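Local coordinates for protein GNAT family acetyltransferase (Mycobacterium smegmatis, PDB 6C30) that probably transfers an acetyl group from acetyl-coenzyme A to an amino group of a protein substrate, as a RimJ-type N-acetyltransferase of the GNAT family, at residues A[76-81]-A[85-90]; A[119-124]-A[129-134]; A[140-145]-A[149-154]. All coordinates share one frame; numbering follows the deposited sequence.

Contact 1: A[76-81]-A[85-90]; sequences SGLRAE and GRMLPF
Leu78 meets the second segment at two places along its side chain. Near the backbone, its CB rests on the ring of Pro89, 3.9 Å from Pro89 CB, while Pro89 CG also touches the Leu78 carbonyl oxygen. Further out, Leu78 CD2 lies 3.8 Å from Met87 CE, the bend at the last torsion of the methionine (chi3 79°) turning that methyl toward the leucine. One turn on, Glu81 does most of the work. Its CB sits 3.6 Å from Met87 SD, so the thioether bridges the two helical residues. A bend at chi2 turns the carboxylate toward Arg86, which grips it side-on, each oxygen taking its own nitrogen: Arg86 NE to Glu81 OE1 at 2.7 Å and Arg86 NH2 to Glu81 OE2 at 3.2 Å. Both hydrogen bonds are nearly straight at the hydrogen, 176°, and both oxygens lie in the guanidinium plane, yet the two flat groups are turned 34° apart, and the nitrogens approach the syn sides from outside the carboxylate plane. A third bond joins the same pair through the backbone, Arg86 N to Glu81 O at 3.0 Å. Together they tie the last turn of the helix to the chain that leaves it, just past Gly85, whose positive phi belongs to a Schellman motif. The chain leaving helix 71-83 doubles back, packing the helix end on residues that lead into strand 88-94. Met87 also packs on Thr103 of strand 97-105, and Arg79 reaches Val32 O and packs against Ala218 of the second subunit.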
loop_
_atom_site.group_PDB
_atom_site.type_symbol
_atom_site.label_atom_id
_atom_site.label_comp_id
_atom_site.label_asym_id
_atom_site.label_seq_id
_atom_site.Cartn_x
_atom_site.Cartn_y
_atom_site.Cartn_z
ATOM N N SER A 76 -3.445 17.706 -9.021
ATOM C CA SER A 76 -4.675 17.797 -9.808
ATOM C C SER A 76 -4.388 17.715 -11.310
ATOM O O SER A 76 -5.103 17.031 -12.050
ATOM C CB SER A 76 -5.433 19.088 -9.487
ATOM O OG SER A 76 -6.127 18.983 -8.253
ATOM N N GLY A 77 -3.337 18.397 -11.754
ATOM C CA GLY A 77 -2.965 18.350 -13.159
ATOM C C GLY A 77 -2.573 16.955 -13.613
ATOM O O GLY A 77 -2.976 16.506 -14.687
ATOM N N LEU A 78 -1.757 16.273 -12.805
ATOM C CA LEU A 78 -1.368 14.896 -13.122
ATOM C C LEU A 78 -2.574 13.974 -13.207
ATOM O O LEU A 78 -2.697 13.172 -14.129
ATOM C CB LEU A 78 -0.388 14.356 -12.074
ATOM C CG LEU A 78 0.990 15.021 -12.074
ATOM C CD1 LEU A 78 1.789 14.614 -10.838
ATOM C CD2 LEU A 78 1.757 14.679 -13.347
ATOM N N ARG A 79 -3.469 14.097 -12.234
ATOM C CA ARG A 79 -4.653 13.257 -12.199
ATOM C C ARG A 79 -5.616 13.585 -13.346
ATOM O O ARG A 79 -6.274 12.683 -13.874
ATOM C CB ARG A 79 -5.336 13.382 -10.835
ATOM C CG ARG A 79 -4.490 12.761 -9.714
ATOM C CD ARG A 79 -5.200 12.736 -8.372
ATOM N NE ARG A 79 -6.401 11.921 -8.441
ATOM C CZ ARG A 79 -6.448 10.619 -8.170
ATOM N NH1 ARG A 79 -5.357 9.954 -7.792
ATOM N NH2 ARG A 79 -7.600 9.981 -8.281
ATOM N N ALA A 80 -5.675 14.851 -13.752
ATOM C CA ALA A 80 -6.500 15.220 -14.904
ATOM C C ALA A 80 -5.969 14.584 -16.192
ATOM O O ALA A 80 -6.732 14.040 -16.993
ATOM C CB ALA A 80 -6.569 16.719 -15.038
ATOM N N GLU A 81 -4.655 14.643 -16.394
ATOM C CA GLU A 81 -4.075 13.985 -17.561
ATOM C C GLU A 81 -4.336 12.483 -17.543
ATOM O O GLU A 81 -4.570 11.872 -18.589
ATOM C CB GLU A 81 -2.576 14.258 -17.633
ATOM C CG GLU A 81 -2.230 15.682 -17.999
ATOM C CD GLU A 81 -2.819 16.084 -19.334
ATOM O OE1 GLU A 81 -2.417 15.496 -20.359
ATOM O OE2 GLU A 81 -3.688 16.982 -19.357
ATOM N N GLY A 85 -6.330 9.658 -20.032
ATOM C CA GLY A 85 -5.558 8.543 -20.548
ATOM C C GLY A 85 -4.210 8.909 -21.129
ATOM O O GLY A 85 -3.619 8.115 -21.863
ATOM N N ARG A 86 -3.705 10.093 -20.789
ATOM C CA ARG A 86 -2.438 10.561 -21.332
ATOM C C ARG A 86 -1.240 10.346 -20.411
ATOM O O ARG A 86 -0.098 10.423 -20.863
ATOM C CB ARG A 86 -2.541 12.042 -21.686
ATOM C CG ARG A 86 -3.530 12.287 -22.812
ATOM C CD ARG A 86 -3.399 13.693 -23.386
ATOM N NE ARG A 86 -3.938 14.718 -22.497
ATOM C CZ ARG A 86 -5.144 15.263 -22.629
ATOM N NH1 ARG A 86 -5.942 14.882 -23.615
ATOM N NH2 ARG A 86 -5.549 16.191 -21.775
ATOM N N MET A 87 -1.508 10.104 -19.128
ATOM C CA MET A 87 -0.457 9.874 -18.139
ATOM C C MET A 87 -0.904 8.839 -17.133
ATOM O O MET A 87 -2.102 8.626 -16.942
ATOM C CB MET A 87 -0.101 11.163 -17.399
ATOM C CG MET A 87 0.434 12.289 -18.271
ATOM S SD MET A 87 0.961 13.744 -17.324
ATOM C CE MET A 87 2.552 13.186 -16.737
ATOM N N LEU A 88 0.068 8.197 -16.484
ATOM C CA LEU A 88 -0.195 7.401 -15.280
ATOM C C LEU A 88 0.825 7.833 -14.230
ATOM O O LEU A 88 1.988 7.412 -14.251
ATOM C CB LEU A 88 -0.103 5.888 -15.526
ATOM C CG LEU A 88 -1.175 5.255 -16.427
ATOM C CD1 LEU A 88 -0.854 5.388 -17.913
ATOM C CD2 LEU A 88 -1.363 3.787 -16.057
ATOM N N PRO A 89 0.398 8.702 -13.313
ATOM C CA PRO A 89 1.309 9.262 -12.310
ATOM C C PRO A 89 1.319 8.458 -11.007
ATOM O O PRO A 89 0.407 8.577 -10.188
ATOM C CB PRO A 89 0.757 10.673 -12.093
ATOM C CG PRO A 89 -0.735 10.518 -12.334
ATOM C CD PRO A 89 -0.863 9.464 -13.419
ATOM N N PHE A 90 2.349 7.638 -10.825
ATOM C CA PHE A 90 2.481 6.835 -9.618
ATOM C C PHE A 90 3.477 7.402 -8.620
ATOM O O PHE A 90 4.413 8.139 -8.965
ATOM C CB PHE A 90 2.935 5.408 -9.951
ATOM C CG PHE A 90 1.969 4.614 -10.781
ATOM C CD1 PHE A 90 0.880 3.991 -10.184
ATOM C CD2 PHE A 90 2.184 4.432 -12.146
ATOM C CE1 PHE A 90 0.001 3.225 -10.943
ATOM C CE2 PHE A 90 1.303 3.672 -12.915
ATOM C CZ PHE A 90 0.210 3.072 -12.309
#

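Contact 2: A[119-124]-A[129-134]; sequences YWVASS and GIATAA
Ile130, in the first turn of the helix, meets Val121 of the strand methyl to methyl: Ile130 CG2 and Val121 CG2 stand 4.0 Å apart. The isoleucine puts CG2 opposite its own backbone N, leaving CG1 to run off in another direction, and both branched side chains come onto Ile92 of strand 88-94. Ala131 is the centre of the contact. Its single methyl fits between two strand residues that lie on the same face, two positions apart: Ala131 CB is 3.6 Å from Tyr119 CE1 and 4.0 Å from Val121 CG2. It lies obliquely off the CD1-CE1 bond of the ring. The tyrosine holds its ring there with CG lodged between the backbone N and the carbonyl carbon (chi1 72°), and its far end is tied down by a hydrogen bond between Tyr119 OH and Ser162 OG. The backbones are close here, Val121 CA and Ala131 CA 6.6 Å apart, with just a methyl from the helix side between them. No hydrogen bond crosses between the segments; shape and apolar surface alone join them. Further along, Ala134 turns its CB toward the strand and packs on Ile92 and Leu102. The axes of strand 119-121 and helix 130-134 pass 8.8 Å apart and run at 149°, so the helix heads back roughly against the strand. Gly129 sits at the N-cap of the helix that forms the crossover between parallel strands 114-121 and 150-155, a beta-alpha-beta unit. As in other GNAT enzymes, the glycine-rich turn that ends at Gly129 probably receives the pyrophosphate of acetyl-coenzyme A.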
loop_
_atom_site.group_PDB
_atom_site.type_symbol
_atom_site.label_atom_id
_atom_site.label_comp_id
_atom_site.label_asym_id
_atom_site.label_seq_id
_atom_site.Cartn_x
_atom_site.Cartn_y
_atom_site.Cartn_z
ATOM N N TYR A 119 11.251 8.752 -13.638
ATOM C CA TYR A 119 11.267 8.359 -12.234
ATOM C C TYR A 119 12.217 9.248 -11.456
ATOM O O TYR A 119 13.134 9.865 -12.016
ATOM C CB TYR A 119 11.698 6.883 -12.087
ATOM C CG TYR A 119 13.174 6.707 -12.384
ATOM C CD1 TYR A 119 14.122 6.708 -11.365
ATOM C CD2 TYR A 119 13.623 6.599 -13.694
ATOM C CE1 TYR A 119 15.477 6.593 -11.645
ATOM C CE2 TYR A 119 14.970 6.487 -13.986
ATOM C CZ TYR A 119 15.885 6.488 -12.957
ATOM O OH TYR A 119 17.219 6.380 -13.262
ATOM N N TRP A 120 12.016 9.284 -10.147
ATOM C CA TRP A 120 13.033 9.785 -9.234
ATOM C C TRP A 120 12.830 9.104 -7.890
ATOM O O TRP A 120 11.713 8.704 -7.538
ATOM C CB TRP A 120 12.985 11.313 -9.112
ATOM C CG TRP A 120 11.787 11.832 -8.382
ATOM C CD1 TRP A 120 10.569 12.159 -8.919
ATOM C CD2 TRP A 120 11.687 12.080 -6.976
ATOM N NE1 TRP A 120 9.726 12.594 -7.925
ATOM C CE2 TRP A 120 10.383 12.558 -6.726
ATOM C CE3 TRP A 120 12.576 11.960 -5.906
ATOM C CZ2 TRP A 120 9.942 12.901 -5.447
ATOM C CZ3 TRP A 120 12.141 12.303 -4.641
ATOM C CH2 TRP A 120 10.832 12.768 -4.423
ATOM N N VAL A 121 13.930 8.944 -7.162
ATOM C CA VAL A 121 13.934 8.316 -5.845
ATOM C C VAL A 121 14.707 9.208 -4.876
ATOM O O VAL A 121 15.732 9.779 -5.245
ATOM C CB VAL A 121 14.574 6.899 -5.900
ATOM C CG1 VAL A 121 14.731 6.307 -4.500
ATOM C CG2 VAL A 121 13.754 5.974 -6.767
ATOM N N ALA A 122 14.207 9.313 -3.650
ATOM C CA ALA A 122 14.876 10.052 -2.581
ATOM C C ALA A 122 16.358 9.689 -2.494
ATOM O O ALA A 122 16.722 8.508 -2.525
ATOM C CB ALA A 122 14.188 9.783 -1.253
ATOM N N SER A 123 17.202 10.712 -2.377
ATOM C CA SER A 123 18.655 10.524 -2.456
ATOM C C SER A 123 19.205 9.575 -1.392
ATOM O O SER A 123 20.164 8.847 -1.647
ATOM C CB SER A 123 19.367 11.875 -2.351
ATOM O OG SER A 123 19.206 12.421 -1.060
ATOM N N SER A 124 18.597 9.569 -0.212
ATOM C CA SER A 124 19.071 8.701 0.868
ATOM C C SER A 124 18.741 7.237 0.602
ATOM O O SER A 124 19.191 6.349 1.331
ATOM C CB SER A 124 18.467 9.129 2.203
ATOM O OG SER A 124 17.064 8.966 2.201
ATOM N N GLY A 129 18.171 -0.597 -5.553
ATOM C CA GLY A 129 17.214 -1.379 -6.317
ATOM C C GLY A 129 15.793 -0.834 -6.350
ATOM O O GLY A 129 14.894 -1.467 -6.913
ATOM N N ILE A 130 15.571 0.332 -5.744
ATOM C CA ILE A 130 14.212 0.872 -5.726
ATOM C C ILE A 130 13.816 1.387 -7.114
ATOM O O ILE A 130 12.730 1.078 -7.606
ATOM C CB ILE A 130 14.055 1.976 -4.669
ATOM C CG1 ILE A 130 14.245 1.392 -3.261
ATOM C CG2 ILE A 130 12.687 2.643 -4.791
ATOM C CD1 ILE A 130 14.270 2.437 -2.160
ATOM N N ALA A 131 14.711 2.121 -7.762
ATOM C CA ALA A 131 14.396 2.639 -9.094
ATOM C C ALA A 131 14.253 1.527 -10.126
ATOM O O ALA A 131 13.351 1.562 -10.945
ATOM C CB ALA A 131 15.440 3.633 -9.539
ATOM N N THR A 132 15.133 0.526 -10.080
ATOM C CA THR A 132 15.005 -0.573 -11.036
ATOM C C THR A 132 13.702 -1.339 -10.806
ATOM O O THR A 132 13.028 -1.702 -11.764
ATOM C CB THR A 132 16.199 -1.536 -10.975
ATOM O OG1 THR A 132 16.381 -1.988 -9.628
ATOM C CG2 THR A 132 17.468 -0.847 -11.463
ATOM N N ALA A 133 13.322 -1.535 -9.547
ATOM C CA ALA A 133 12.053 -2.190 -9.255
ATOM C C ALA A 133 10.858 -1.375 -9.741
ATOM O O ALA A 133 9.902 -1.927 -10.288
ATOM C CB ALA A 133 11.920 -2.465 -7.760
ATOM N N ALA A 134 10.922 -0.063 -9.536
ATOM C CA ALA A 134 9.840 0.815 -9.970
ATOM C C ALA A 134 9.681 0.795 -11.488
ATOM O O ALA A 134 8.565 0.692 -12.008
ATOM C CB ALA A 134 10.078 2.237 -9.479
#

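Contact 3: A[140-145]-A[149-154]; sequences DHCFTA and HRIEAT
Apolar packing carries this contact, and Ile151 is its middle. Cys142 SG touches Ile151 CD1 at 3.7 Å, and Cys142 CB lies about equally far from both CG1 and CD1 of the isoleucine. From the next residue, Phe143 CE1 comes within 3.9 Å of Ile151 CG1, an oblique approach, so Cys142 and Phe143 both abut the CG1-CD1 branch, the thiol at CD1 and the ring at CG1. With its CG beside the backbone N (chi1 -70°), Phe143 sends the ring toward the start of the strand, although its CB does not point there.

Ring and backbone meet as well. Phe143 CE1 stands 3.6 Å from Arg150 N and equally near His149 C. The amide nitrogen lies at the ring edge, near its plane; it is a packing contact, and the backbone of Arg150 is hydrogen-bonded to Arg113 and Ala115.

The charged groups of both segments find partners away from the interface: Asp140 with Arg213, and Arg150 with Glu152 and Glu174. Arg150 reaches Glu152 OE2 end-on with two nitrogens, NH1 at 2.9 Å and NH2 at 3.1 Å. In the first segment, Thr144 OG1 gives a 2.7 Å hydrogen bond to Asp140 O. His149 NE2, in the second, is hydrogen-bonded to Glu198 OE2.

With no hydrogen bond or salt bridge crossing between the two segments, helix end and strand are matched by shape, and their ionic bonds lie off the interface.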
loop_
_atom_site.group_PDB
_atom_site.type_symbol
_atom_site.label_atom_id
_atom_site.label_comp_id
_atom_site.label_asym_id
_atom_site.label_seq_id
_atom_site.Cartn_x
_atom_site.Cartn_y
_atom_site.Cartn_z
ATOM N N ASP A 140 5.886 -3.682 -16.621
ATOM C CA ASP A 140 4.940 -4.789 -16.596
ATOM C C ASP A 140 3.512 -4.269 -16.706
ATOM O O ASP A 140 2.701 -4.784 -17.473
ATOM C CB ASP A 140 5.112 -5.620 -15.326
ATOM C CG ASP A 140 4.257 -6.867 -15.337
ATOM O OD1 ASP A 140 4.634 -7.831 -16.038
ATOM O OD2 ASP A 140 3.212 -6.881 -14.652
ATOM N N HIS A 141 3.218 -3.217 -15.951
ATOM C CA HIS A 141 1.896 -2.618 -15.985
ATOM C C HIS A 141 1.560 -2.045 -17.365
ATOM O O HIS A 141 0.457 -2.230 -17.876
ATOM C CB HIS A 141 1.798 -1.527 -14.919
ATOM C CG HIS A 141 0.406 -1.047 -14.685
ATOM N ND1 HIS A 141 -0.564 -1.845 -14.121
ATOM C CD2 HIS A 141 -0.187 0.143 -14.947
ATOM C CE1 HIS A 141 -1.694 -1.167 -14.037
ATOM N NE2 HIS A 141 -1.492 0.044 -14.527
ATOM N N CYS A 142 2.516 -1.347 -17.966
ATOM C CA CYS A 142 2.293 -0.737 -19.276
ATOM C C CYS A 142 2.048 -1.767 -20.370
ATOM O O CYS A 142 1.219 -1.548 -21.250
ATOM C CB CYS A 142 3.483 0.139 -19.659
ATOM S SG CYS A 142 3.503 1.729 -18.796
ATOM N N PHE A 143 2.777 -2.876 -20.314
ATOM C CA PHE A 143 2.701 -3.878 -21.376
ATOM C C PHE A 143 1.551 -4.860 -21.149
ATOM O O PHE A 143 1.277 -5.707 -22.004
ATOM C CB PHE A 143 4.034 -4.627 -21.499
ATOM C CG PHE A 143 5.158 -3.789 -22.063
ATOM C CD1 PHE A 143 4.906 -2.773 -22.968
ATOM C CD2 PHE A 143 6.468 -4.025 -21.678
ATOM C CE1 PHE A 143 5.955 -2.006 -23.480
ATOM C CE2 PHE A 143 7.514 -3.263 -22.184
ATOM C CZ PHE A 143 7.255 -2.260 -23.090
ATOM N N THR A 144 0.868 -4.740 -20.012
ATOM C CA THR A 144 -0.317 -5.556 -19.751
ATOM C C THR A 144 -1.562 -4.672 -19.664
ATOM O O THR A 144 -2.264 -4.481 -20.663
ATOM C CB THR A 144 -0.162 -6.409 -18.465
ATOM O OG1 THR A 144 0.149 -5.572 -17.340
ATOM C CG2 THR A 144 0.951 -7.431 -18.639
ATOM N N ALA A 145 -1.806 -4.099 -18.487
ATOM C CA ALA A 145 -3.014 -3.317 -18.225
ATOM C C ALA A 145 -3.217 -2.106 -19.144
ATOM O O ALA A 145 -4.350 -1.807 -19.528
ATOM C CB ALA A 145 -3.015 -2.858 -16.771
ATOM N N HIS A 149 2.648 -1.072 -26.409
ATOM C CA HIS A 149 3.626 -1.848 -27.163
ATOM C C HIS A 149 5.075 -1.407 -26.921
ATOM O O HIS A 149 6.006 -2.183 -27.101
ATOM C CB HIS A 149 3.304 -1.764 -28.661
ATOM C CG HIS A 149 4.318 -2.435 -29.534
ATOM N ND1 HIS A 149 5.248 -1.735 -30.271
ATOM C CD2 HIS A 149 4.566 -3.747 -29.763
ATOM C CE1 HIS A 149 6.017 -2.585 -30.928
ATOM N NE2 HIS A 149 5.625 -3.814 -30.634
ATOM N N ARG A 150 5.256 -0.164 -26.487
ATOM C CA ARG A 150 6.587 0.418 -26.388
ATOM C C ARG A 150 6.641 1.425 -25.246
ATOM O O ARG A 150 5.689 2.175 -25.034
ATOM C CB ARG A 150 6.956 1.080 -27.720
ATOM C CG ARG A 150 8.300 1.783 -27.776
ATOM C CD ARG A 150 8.616 2.251 -29.212
ATOM N NE ARG A 150 9.882 2.977 -29.259
ATOM C CZ ARG A 150 10.027 4.242 -28.883
ATOM N NH1 ARG A 150 8.973 4.928 -28.454
ATOM N NH2 ARG A 150 11.219 4.821 -28.944
ATOM N N ILE A 151 7.748 1.422 -24.515
ATOM C CA ILE A 151 8.033 2.453 -23.527
ATOM C C ILE A 151 9.426 3.017 -23.785
ATOM O O ILE A 151 10.386 2.265 -24.012
ATOM C CB ILE A 151 7.934 1.903 -22.093
ATOM C CG1 ILE A 151 6.487 1.499 -21.772
ATOM C CG2 ILE A 151 8.447 2.918 -21.074
ATOM C CD1 ILE A 151 5.495 2.651 -21.788
ATOM N N GLU A 152 9.540 4.343 -23.779
ATOM C CA GLU A 152 10.824 4.998 -23.958
ATOM C C GLU A 152 11.158 5.874 -22.762
ATOM O O GLU A 152 10.291 6.152 -21.928
ATOM C CB GLU A 152 10.826 5.850 -25.230
ATOM C CG GLU A 152 9.866 7.032 -25.148
ATOM C CD GLU A 152 9.821 7.869 -26.412
ATOM O OE1 GLU A 152 9.416 9.044 -26.318
ATOM O OE2 GLU A 152 10.173 7.368 -27.507
ATOM N N ALA A 153 12.413 6.293 -22.682
ATOM C CA ALA A 153 12.856 7.233 -21.651
ATOM C C ALA A 153 13.961 8.100 -22.212
ATOM O O ALA A 153 14.636 7.722 -23.183
ATOM C CB ALA A 153 13.341 6.506 -20.401
ATOM N N THR A 154 14.129 9.284 -21.630
ATOM C CA THR A 154 15.212 10.172 -22.032
ATOM C C THR A 154 16.115 10.449 -20.836
ATOM O O THR A 154 15.655 10.543 -19.686
ATOM C CB THR A 154 14.684 11.495 -22.639
ATOM O OG1 THR A 154 13.754 12.100 -21.730
ATOM C CG2 THR A 154 13.980 11.218 -23.954
#

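Overall arrangement
Contact 1 lies nearest the surface, and contacts 2 and 3 are partly buried, on opposite sides of the chain's centre. Those two belong to one beta-alpha-beta unit: contact 2 packs the first turns of helix 130-143 on strand 114-121, and contact 3 packs its end on the neighbouring strand 150-155. Neither has a hydrogen bond across; contact 2 is side chain on side chain, while contact 3 also sets a ring against backbone. Contact 1 instead ties helix 71-83 to strand 88-94 of the same sheet, adding a salt bridge and a backbone bond to its apolar part. It touches contact 3 where Leu88 and Phe90 pack on His141, whereas about 7 Å separates its nearest atoms from contact 2.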